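Local coordinates for AvrPib protein (Magnaporthe oryzae, PDB 5Z1V) that probably acts as a secreted avirulence effector of the MAX family, relying on a positively charged patch and a stabilised hydrophobic core for avirulence in the rice blast fungus, at residues Val15-Lys20 / Ser59-Glu64; Lys42-Ser47 / Pro54-Ser59; Val29-Ser34 / Val46-Asp51. All coordinates share one frame; numbering follows the deposited sequence. Where two conformers were deposited one is given.

Contact 1: residues Val15-Lys20 / Ser59-Glu64; sequences VTILKK and SKYTVE
Val15, Ile17, Tyr61 and Val63 form the apolar centre of this contact. Chi1 of Val15 (180°) swings CG1 away from the backbone N, onto Val63 CB at 3.7 Å. Ile17 and Val63 are directly paired across the strands, and their side chains run next to each other in the same direction, with Ile17 CG1 against Val63 CG1. The CG2 branch of Ile17 goes the other way along the strand. It meets Tyr61 CB at 3.7 Å and comes obliquely to the start of the ring. The Tyr61 ring is held on several sides. Lys60 CB sits over the centre of one face, 3.9 Å above the plane. Lys19 CB lies in the plane at the ring edge, and Lys19 CD follows at CE1. The Tyr61 ring also meets that of Phe44, with the planes at about 60°.

The pairing is antiparallel and brings the last strand, 62-63, onto strand 13-19. Strand 22-29 flanks 13-19 on its other edge, which gives one of the two three-stranded sheets of the MAX-effector beta sandwich. Four backbone bonds hold the register. Leu18 N to Thr62 O is almost straight at 175°, and Thr62 N returns to Leu18 O. Thr16 and Glu64 exchange a second such pair, each 2.9 Å between N and O.

Leu18 lies on the other face, with Thr62. Its CB is 3.5 Å from Thr62 OG1. Its CD1 lies against the whole Glu64 carboxylate, about equally far from the carbon and both oxygens (CD1 to OE1 3.8 Å). Waters bridge the polar rim. One links Thr16 OG1 to Glu64 O. Another binds Thr62 OG1 and gives a weak bond to Leu18 O. A third joins Lys20 N to Lys60 O, 2.8 Å from that oxygen.

Contact 2: residues Lys42-Ser47 / Pro54-Ser59; sequences KYFTVS and PSISGS
Phe44 and Ile56 meet across a beta hairpin, on the face they share with Val46. The Phe44 side chain starts at CB, which lies 3.9 Å from Ile56 CG1 and near Ser57 OG. CG, anti to the carbonyl carbon (chi1 -62°), comes next to Ile56 CD1. Further out, CD2 has Ser57 O in the ring plane at its edge, 3.4 Å away. CE2 has Gly58 CA loosely at its edge, and the tip, CZ, packs on the Tyr61 ring. Ile56 also packs on its paired residue, with CG1 and CD1 both 3.9 Å from Val46 CG2.

The polar face carries Ser47 and Ser55, a hydrogen-bonded pair joined by backbone bonds in both directions. Two residues along, at Thr45 and Ser57, a side chain takes the place of a backbone acceptor. Thr45 N donates to Ser57 OG at 2.8 Å, while Ser57 N donates to Thr45 O. A water connects the same Ser57 OG to Tyr43 O, so the hydroxyl ties two points of strand 42-48 to the departing chain.

Strand 42-48 is the middle strand of its sheet, between 54-56 and 33-39. Thr45 OG1 bonds Glu36 OE2 on strand 33-39. Val46 and Pro54 face Val15 of strand 13-19, and Ile56 touches Val63 of strand 62-63.

Contact 3: residues Val29-Ser34 / Val46-Asp51; sequences VPKGES and VSVSDD
Val29 packs on Val48 where the chain turns from strand 22-29 into strand 33-39. The turn is a type II beta turn from Pro30 to Glu33, and it sits beside the end of strand 42-48. Strands 33-39 and 42-48 form an antiparallel hairpin in the second sheet of the sandwich.

The apolar contacts lie on the buried side. The Val29 and Val48 side chains run antiparallel alongside one another, with Val29 CB 3.6 Å from Val48 CG2. With Val48 CG1 opposite the backbone N (chi1 -179°), CG2 is left beside that N and turned to Val29. Val29 CG2 reaches Val46 CG1. The other methyl of Val48, CG1, rests near Lys31 CA and CG.

The backbone bonds are uneven. Val48 N donates to Glu33 O at 2.9 Å, nearly straight at 165°. In return, Val48 O receives only weak, bent bonds from Gly32 N and Glu33 N. Gly32 has positive phi (80°), as suits the third position of this turn.

Charged groups lie outside. Glu33 turns its carboxylate to Arg35 in a salt bridge. The extended Lys31 chain passes Asp50 O, with CD at 3.6 Å. A water donates to that carbonyl oxygen.

Ser34 and Ser47 form a non-hydrogen-bonded backbone pair, yet their OG atoms are hydrogen-bonded to each other at 2.7 Å, and either may donate.

Overall arrangement
Contact 1 belongs to one sheet of the sandwich, and contacts 2 and 3 to the other. Contacts 2 and 3 share Val46 and Ser47, and use the two edges of strand 42-48. All three are buried on one side and more open on the other. The buried sides meet between the sheets: Tyr61 CE2 of contact 1 packs on Phe44 CZ of contact 2 at 3.5 Å, and Val15 touches Val46 and Val48. Contact 1 mixes aromatic and aliphatic packing with regular strand bonds. Contact 2 brings in a serine hydroxyl as acceptor, and contact 3 has a turn with weak bonds. Contacts 1 and 3 have centres about 15 Å apart, on opposite sides of the chain's centre.

Contact 1: residues Val15-Lys20 / Ser59-Glu64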
loop_
_atom_site.group_PDB
_atom_site.type_symbol
_atom_site.label_atom_id
_atom_site.label_comp_id
_atom_site.label_asym_id
_atom_site.label_seq_id
_atom_site.Cartn_x
_atom_site.Cartn_y
_atom_site.Cartn_z
ATOM N N VAL A 15 -3.432 2.435 -2.754
ATOM C CA VAL A 15 -3.138 2.393 -1.330
ATOM C C VAL A 15 -2.490 3.706 -0.939
ATOM O O VAL A 15 -1.456 4.079 -1.494
ATOM C CB VAL A 15 -2.211 1.228 -0.981
ATOM C CG1 VAL A 15 -1.930 1.235 0.511
ATOM C CG2 VAL A 15 -2.848 -0.104 -1.432
ATOM N N THR A 16 -3.059 4.379 0.051
ATOM C CA THR A 16 -2.467 5.612 0.542
ATOM C C THR A 16 -1.564 5.303 1.725
ATOM O O THR A 16 -1.950 4.562 2.633
ATOM C CB THR A 16 -3.546 6.619 0.924
ATOM O OG1 THR A 16 -4.278 6.940 -0.257
ATOM C CG2 THR A 16 -2.926 7.915 1.511
ATOM N N ILE A 17 -0.348 5.832 1.674
ATOM C CA ILE A 17 0.650 5.650 2.716
ATOM C C ILE A 17 0.641 6.894 3.583
ATOM O O ILE A 17 0.806 8.018 3.067
ATOM C CB ILE A 17 2.046 5.391 2.126
ATOM C CG1 ILE A 17 2.014 4.097 1.299
ATOM C CG2 ILE A 17 3.065 5.220 3.252
ATOM C CD1 ILE A 17 3.394 3.610 0.867
ATOM N N LEU A 18 0.444 6.675 4.889
ATOM C CA LEU A 18 0.230 7.705 5.892
ATOM C C LEU A 18 1.389 7.719 6.871
ATOM O O LEU A 18 1.893 6.668 7.281
ATOM C CB LEU A 18 -1.056 7.446 6.690
ATOM C CG LEU A 18 -2.346 7.299 5.910
ATOM C CD1 LEU A 18 -3.409 6.770 6.832
ATOM C CD2 LEU A 18 -2.737 8.656 5.308
ATOM N N LYS A 19 1.788 8.918 7.264
ATOM C CA LYS A 19 2.784 9.111 8.305
ATOM C C LYS A 19 2.083 9.899 9.398
ATOM O O LYS A 19 1.652 11.035 9.164
ATOM C CB LYS A 19 3.996 9.849 7.744
ATOM C CG LYS A 19 5.135 9.968 8.713
ATOM C CD LYS A 19 6.362 10.501 7.971
ATOM C CE LYS A 19 6.161 11.944 7.583
ATOM N NZ LYS A 19 6.136 12.799 8.791
ATOM N N LYS A 20 1.912 9.282 10.571
ATOM C CA LYS A 20 1.096 9.871 11.632
ATOM C C LYS A 20 -0.298 10.252 11.121
ATOM O O LYS A 20 -0.825 11.326 11.429
ATOM C CB LYS A 20 1.805 11.077 12.237
ATOM C CG LYS A 20 3.085 10.751 12.982
ATOM C CD LYS A 20 3.524 11.960 13.808
ATOM C CE LYS A 20 4.464 11.566 14.939
ATOM N NZ LYS A 20 4.690 10.095 15.008
ATOM N N SER A 59 7.165 0.282 10.975
ATOM C CA SER A 59 6.403 1.073 11.929
ATOM C C SER A 59 6.321 2.557 11.592
ATOM O O SER A 59 5.565 3.273 12.255
ATOM C CB SER A 59 6.987 0.904 13.343
ATOM O OG SER A 59 8.346 1.296 13.394
ATOM N N LYS A 60 7.044 3.033 10.576
ATOM C CA LYS A 60 7.050 4.459 10.256
ATOM C C LYS A 60 5.720 4.919 9.682
ATOM O O LYS A 60 5.342 6.084 9.871
ATOM C CB LYS A 60 8.145 4.761 9.237
ATOM C CG LYS A 60 8.795 6.123 9.374
ATOM C CD LYS A 60 9.757 6.381 8.219
ATOM C CE LYS A 60 10.610 5.160 7.859
ATOM N NZ LYS A 60 11.232 4.416 8.984
ATOM N N TYR A 61 5.027 4.036 8.948
ATOM C CA TYR A 61 3.845 4.391 8.177
ATOM C C TYR A 61 2.693 3.453 8.500
ATOM O O TYR A 61 2.885 2.340 8.990
ATOM C CB TYR A 61 4.119 4.321 6.665
ATOM C CG TYR A 61 5.304 5.133 6.235
ATOM C CD1 TYR A 61 5.319 6.501 6.437
ATOM C CD2 TYR A 61 6.409 4.534 5.627
ATOM C CE1 TYR A 61 6.401 7.263 6.065
ATOM C CE2 TYR A 61 7.506 5.296 5.237
ATOM C CZ TYR A 61 7.486 6.665 5.454
ATOM O OH TYR A 61 8.552 7.446 5.082
ATOM N N THR A 62 1.488 3.920 8.213
ATOM C CA THR A 62 0.310 3.073 8.090
ATOM C C THR A 62 -0.233 3.222 6.673
ATOM O O THR A 62 0.294 3.993 5.865
ATOM C CB THR A 62 -0.756 3.430 9.121
ATOM O OG1 THR A 62 -1.122 4.798 8.963
ATOM C CG2 THR A 62 -0.238 3.197 10.556
ATOM N N VAL A 63 -1.270 2.457 6.356
ATOM C CA VAL A 63 -1.863 2.513 5.026
ATOM C C VAL A 63 -3.380 2.548 5.136
ATOM O O VAL A 63 -3.975 2.021 6.087
ATOM C CB VAL A 63 -1.418 1.323 4.131
ATOM C CG1 VAL A 63 0.010 1.515 3.670
ATOM C CG2 VAL A 63 -1.519 0.019 4.881
ATOM N N GLU A 64 -4.002 3.152 4.126
ATOM C CA GLU A 64 -5.459 3.165 4.009
ATOM C C GLU A 64 -5.870 2.824 2.580
ATOM O O GLU A 64 -5.108 3.082 1.637
ATOM C CB GLU A 64 -5.996 4.532 4.413
ATOM C CG GLU A 64 -7.113 4.490 5.431
ATOM C CD GLU A 64 -7.076 5.717 6.317
ATOM O OE1 GLU A 64 -6.922 5.563 7.553
ATOM O OE2 GLU A 64 -7.153 6.836 5.758
HETATM O O HOH W 1 -6.535 5.067 -0.114
HETATM O O HOH W 2 0.089 6.747 10.122
HETATM O O HOH W 3 2.832 6.544 10.986
#

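Contact 2: residues Lys42-Ser47 / Pro54-Ser59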
loop_
_atom_site.group_PDB
_atom_site.type_symbol
_atom_site.label_atom_id
_atom_site.label_comp_id
_atom_site.label_asym_id
_atom_site.label_seq_id
_atom_site.Cartn_x
_atom_site.Cartn_y
_atom_site.Cartn_z
ATOM N N LYS A 42 13.854 3.566 2.590
ATOM C CA LYS A 42 13.650 2.328 3.331
ATOM C C LYS A 42 12.715 1.422 2.541
ATOM O O LYS A 42 11.819 1.897 1.851
ATOM C CB LYS A 42 13.046 2.595 4.718
ATOM C CG LYS A 42 13.918 3.402 5.646
ATOM C CD LYS A 42 14.973 2.534 6.307
ATOM C CE LYS A 42 16.029 3.396 7.012
ATOM N NZ LYS A 42 17.065 3.893 6.054
ATOM N N TYR A 43 12.905 0.114 2.657
ATOM C CA TYR A 43 12.035 -0.811 1.959
ATOM C C TYR A 43 10.869 -1.249 2.837
ATOM O O TYR A 43 11.022 -1.477 4.042
ATOM C CB TYR A 43 12.816 -2.034 1.483
ATOM C CG TYR A 43 13.764 -1.728 0.350
ATOM C CD1 TYR A 43 13.316 -1.692 -0.966
ATOM C CD2 TYR A 43 15.096 -1.456 0.599
ATOM C CE1 TYR A 43 14.184 -1.402 -2.011
ATOM C CE2 TYR A 43 15.970 -1.177 -0.436
ATOM C CZ TYR A 43 15.510 -1.149 -1.728
ATOM O OH TYR A 43 16.396 -0.864 -2.743
ATOM N N PHE A 44 9.709 -1.386 2.201
ATOM C CA PHE A 44 8.455 -1.765 2.831
ATOM C C PHE A 44 7.714 -2.745 1.943
ATOM O O PHE A 44 7.727 -2.612 0.721
ATOM C CB PHE A 44 7.564 -0.549 3.055
ATOM C CG PHE A 44 8.163 0.453 3.965
ATOM C CD1 PHE A 44 8.957 1.470 3.466
ATOM C CD2 PHE A 44 7.936 0.376 5.329
ATOM C CE1 PHE A 44 9.518 2.404 4.310
ATOM C CE2 PHE A 44 8.490 1.313 6.184
ATOM C CZ PHE A 44 9.288 2.329 5.672
ATOM N N THR A 45 7.071 -3.724 2.547
ATOM C CA THR A 45 6.120 -4.579 1.840
ATOM C C THR A 45 4.723 -4.021 2.068
ATOM O O THR A 45 4.330 -3.803 3.215
ATOM C CB THR A 45 6.175 -6.028 2.334
ATOM O OG1 THR A 45 7.520 -6.523 2.261
ATOM C CG2 THR A 45 5.274 -6.912 1.481
ATOM N N VAL A 46 3.987 -3.761 0.986
ATOM C CA VAL A 46 2.584 -3.360 1.050
ATOM C C VAL A 46 1.740 -4.511 0.523
ATOM O O VAL A 46 1.953 -4.978 -0.601
ATOM C CB VAL A 46 2.308 -2.082 0.233
ATOM C CG1 VAL A 46 0.790 -1.775 0.245
ATOM C CG2 VAL A 46 3.118 -0.913 0.791
ATOM N N SER A 47 0.780 -4.957 1.319
ATOM C CA SER A 47 -0.078 -6.076 0.947
ATOM C C SER A 47 -1.518 -5.603 0.878
ATOM O O SER A 47 -1.938 -4.778 1.688
ATOM C CB SER A 47 0.036 -7.218 1.974
ATOM O OG SER A 47 1.387 -7.591 2.167
ATOM N N PRO A 54 -5.483 -2.802 2.917
ATOM C CA PRO A 54 -4.027 -2.858 2.841
ATOM C C PRO A 54 -3.371 -2.983 4.211
ATOM O O PRO A 54 -3.949 -2.664 5.254
ATOM C CB PRO A 54 -3.680 -1.509 2.197
ATOM C CG PRO A 54 -4.715 -0.585 2.782
ATOM C CD PRO A 54 -5.989 -1.418 2.859
ATOM N N SER A 55 -2.127 -3.451 4.172
ATOM C CA SER A 55 -1.233 -3.474 5.320
ATOM C C SER A 55 0.170 -3.122 4.839
ATOM O O SER A 55 0.479 -3.195 3.646
ATOM C CB SER A 55 -1.268 -4.835 6.016
ATOM O OG SER A 55 -0.984 -5.864 5.091
ATOM N N ILE A 56 1.021 -2.704 5.770
ATOM C CA ILE A 56 2.388 -2.359 5.418
ATOM C C ILE A 56 3.289 -2.879 6.527
ATOM O O ILE A 56 2.896 -2.944 7.696
ATOM C CB ILE A 56 2.557 -0.830 5.166
ATOM C CG1 ILE A 56 3.937 -0.496 4.595
ATOM C CG2 ILE A 56 2.265 -0.013 6.427
ATOM C CD1 ILE A 56 4.055 0.987 4.109
ATOM N N SER A 57 4.472 -3.327 6.134
ATOM C CA SER A 57 5.519 -3.669 7.080
ATOM C C SER A 57 6.074 -2.415 7.754
ATOM O O SER A 57 5.763 -1.280 7.387
ATOM C CB SER A 57 6.634 -4.419 6.361
ATOM O OG SER A 57 7.227 -3.595 5.358
ATOM N N GLY A 58 6.929 -2.631 8.755
ATOM C CA GLY A 58 7.568 -1.526 9.444
ATOM C C GLY A 58 6.643 -0.804 10.406
ATOM O O GLY A 58 5.498 -1.195 10.650
ATOM N N SER A 59 7.165 0.282 10.975
ATOM C CA SER A 59 6.403 1.073 11.929
ATOM C C SER A 59 6.321 2.557 11.592
ATOM O O SER A 59 5.565 3.273 12.255
ATOM C CB SER A 59 6.987 0.904 13.343
ATOM O OG SER A 59 8.346 1.296 13.394
HETATM O O HOH W 4 9.388 -2.416 6.399
#

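Contact 3: residues Val29-Ser34 / Val46-Asp51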
loop_
_atom_site.group_PDB
_atom_site.type_symbol
_atom_site.label_atom_id
_atom_site.label_comp_id
_atom_site.label_asym_id
_atom_site.label_seq_id
_atom_site.Cartn_x
_atom_site.Cartn_y
_atom_site.Cartn_z
ATOM N N VAL A 29 -1.360 -1.807 -5.683
ATOM C CA VAL A 29 -1.079 -3.226 -5.433
ATOM C C VAL A 29 -2.333 -4.014 -5.810
ATOM O O VAL A 29 -3.448 -3.571 -5.503
ATOM C CB VAL A 29 -0.676 -3.475 -3.963
ATOM C CG1 VAL A 29 -0.444 -4.964 -3.663
ATOM C CG2 VAL A 29 0.575 -2.703 -3.599
ATOM N N PRO A 30 -2.218 -5.162 -6.478
ATOM C CA PRO A 30 -3.420 -5.954 -6.758
ATOM C C PRO A 30 -3.967 -6.608 -5.500
ATOM O O PRO A 30 -3.223 -6.985 -4.586
ATOM C CB PRO A 30 -2.935 -7.009 -7.761
ATOM C CG PRO A 30 -1.471 -7.102 -7.534
ATOM C CD PRO A 30 -1.014 -5.739 -7.098
ATOM N N LYS A 31 -5.295 -6.741 -5.470
ATOM C CA LYS A 31 -5.950 -7.468 -4.393
ATOM C C LYS A 31 -5.349 -8.854 -4.232
ATOM O O LYS A 31 -5.129 -9.573 -5.211
ATOM C CB LYS A 31 -7.453 -7.595 -4.661
ATOM C CG LYS A 31 -8.253 -6.356 -4.382
ATOM C CD LYS A 31 -9.731 -6.648 -4.550
ATOM C CE LYS A 31 -10.584 -5.424 -4.250
ATOM N NZ LYS A 31 -12.025 -5.700 -4.515
ATOM N N GLY A 32 -5.114 -9.240 -2.985
ATOM C CA GLY A 32 -4.594 -10.549 -2.685
ATOM C C GLY A 32 -3.109 -10.697 -2.876
ATOM O O GLY A 32 -2.610 -11.828 -2.882
ATOM N N GLU A 33 -2.375 -9.594 -3.012
ATOM C CA GLU A 33 -0.954 -9.694 -3.335
ATOM C C GLU A 33 -0.166 -8.709 -2.487
ATOM O O GLU A 33 -0.738 -7.861 -1.795
ATOM C CB GLU A 33 -0.682 -9.437 -4.822
ATOM C CG GLU A 33 -1.126 -10.595 -5.732
ATOM C CD GLU A 33 -0.769 -10.357 -7.183
ATOM O OE1 GLU A 33 0.298 -9.771 -7.439
ATOM O OE2 GLU A 33 -1.553 -10.740 -8.074
ATOM N N SER A 34 1.160 -8.842 -2.557
ATOM C CA SER A 34 2.112 -7.989 -1.838
ATOM C C SER A 34 3.161 -7.484 -2.813
ATOM O O SER A 34 3.566 -8.203 -3.727
ATOM C CB SER A 34 2.818 -8.744 -0.700
ATOM O OG SER A 34 1.891 -9.307 0.211
ATOM N N VAL A 46 3.987 -3.761 0.986
ATOM C CA VAL A 46 2.584 -3.360 1.050
ATOM C C VAL A 46 1.740 -4.511 0.523
ATOM O O VAL A 46 1.953 -4.978 -0.601
ATOM C CB VAL A 46 2.308 -2.082 0.233
ATOM C CG1 VAL A 46 0.790 -1.775 0.245
ATOM C CG2 VAL A 46 3.118 -0.913 0.791
ATOM N N SER A 47 0.780 -4.957 1.319
ATOM C CA SER A 47 -0.078 -6.076 0.947
ATOM C C SER A 47 -1.518 -5.603 0.878
ATOM O O SER A 47 -1.938 -4.778 1.688
ATOM C CB SER A 47 0.036 -7.218 1.974
ATOM O OG SER A 47 1.387 -7.591 2.167
ATOM N N VAL A 48 -2.276 -6.099 -0.094
ATOM C CA VAL A 48 -3.715 -5.858 -0.161
ATOM C C VAL A 48 -4.414 -7.205 -0.038
ATOM O O VAL A 48 -4.112 -8.142 -0.794
ATOM C CB VAL A 48 -4.134 -5.146 -1.456
ATOM C CG1 VAL A 48 -5.635 -4.906 -1.445
ATOM C CG2 VAL A 48 -3.377 -3.817 -1.596
ATOM N N SER A 49 -5.310 -7.314 0.949
ATOM C CA SER A 49 -6.046 -8.545 1.177
ATOM C C SER A 49 -7.144 -8.713 0.133
ATOM O O SER A 49 -7.455 -7.798 -0.631
ATOM C CB SER A 49 -6.647 -8.552 2.583
ATOM O OG SER A 49 -5.638 -8.425 3.568
ATOM N N ASP A 50 -7.753 -9.906 0.127
ATOM C CA ASP A 50 -8.891 -10.184 -0.747
ATOM C C ASP A 50 -9.949 -9.088 -0.667
ATOM O O ASP A 50 -10.566 -8.730 -1.678
ATOM C CB ASP A 50 -9.541 -11.520 -0.372
ATOM C CG ASP A 50 -8.767 -12.737 -0.860
ATOM O OD1 ASP A 50 -9.321 -13.864 -0.749
ATOM O OD2 ASP A 50 -7.628 -12.577 -1.346
ATOM N N ASP A 51 -10.196 -8.565 0.532
ATOM C CA ASP A 51 -11.259 -7.594 0.723
ATOM C C ASP A 51 -10.808 -6.173 0.430
ATOM O O ASP A 51 -11.559 -5.237 0.697
ATOM C CB ASP A 51 -11.850 -7.708 2.144
ATOM C CG ASP A 51 -10.862 -7.312 3.254
ATOM O OD1 ASP A 51 -9.765 -6.787 2.948
ATOM O OD2 ASP A 51 -11.200 -7.492 4.453
HETATM O O HOH W 5 -12.649 -7.147 -2.577
#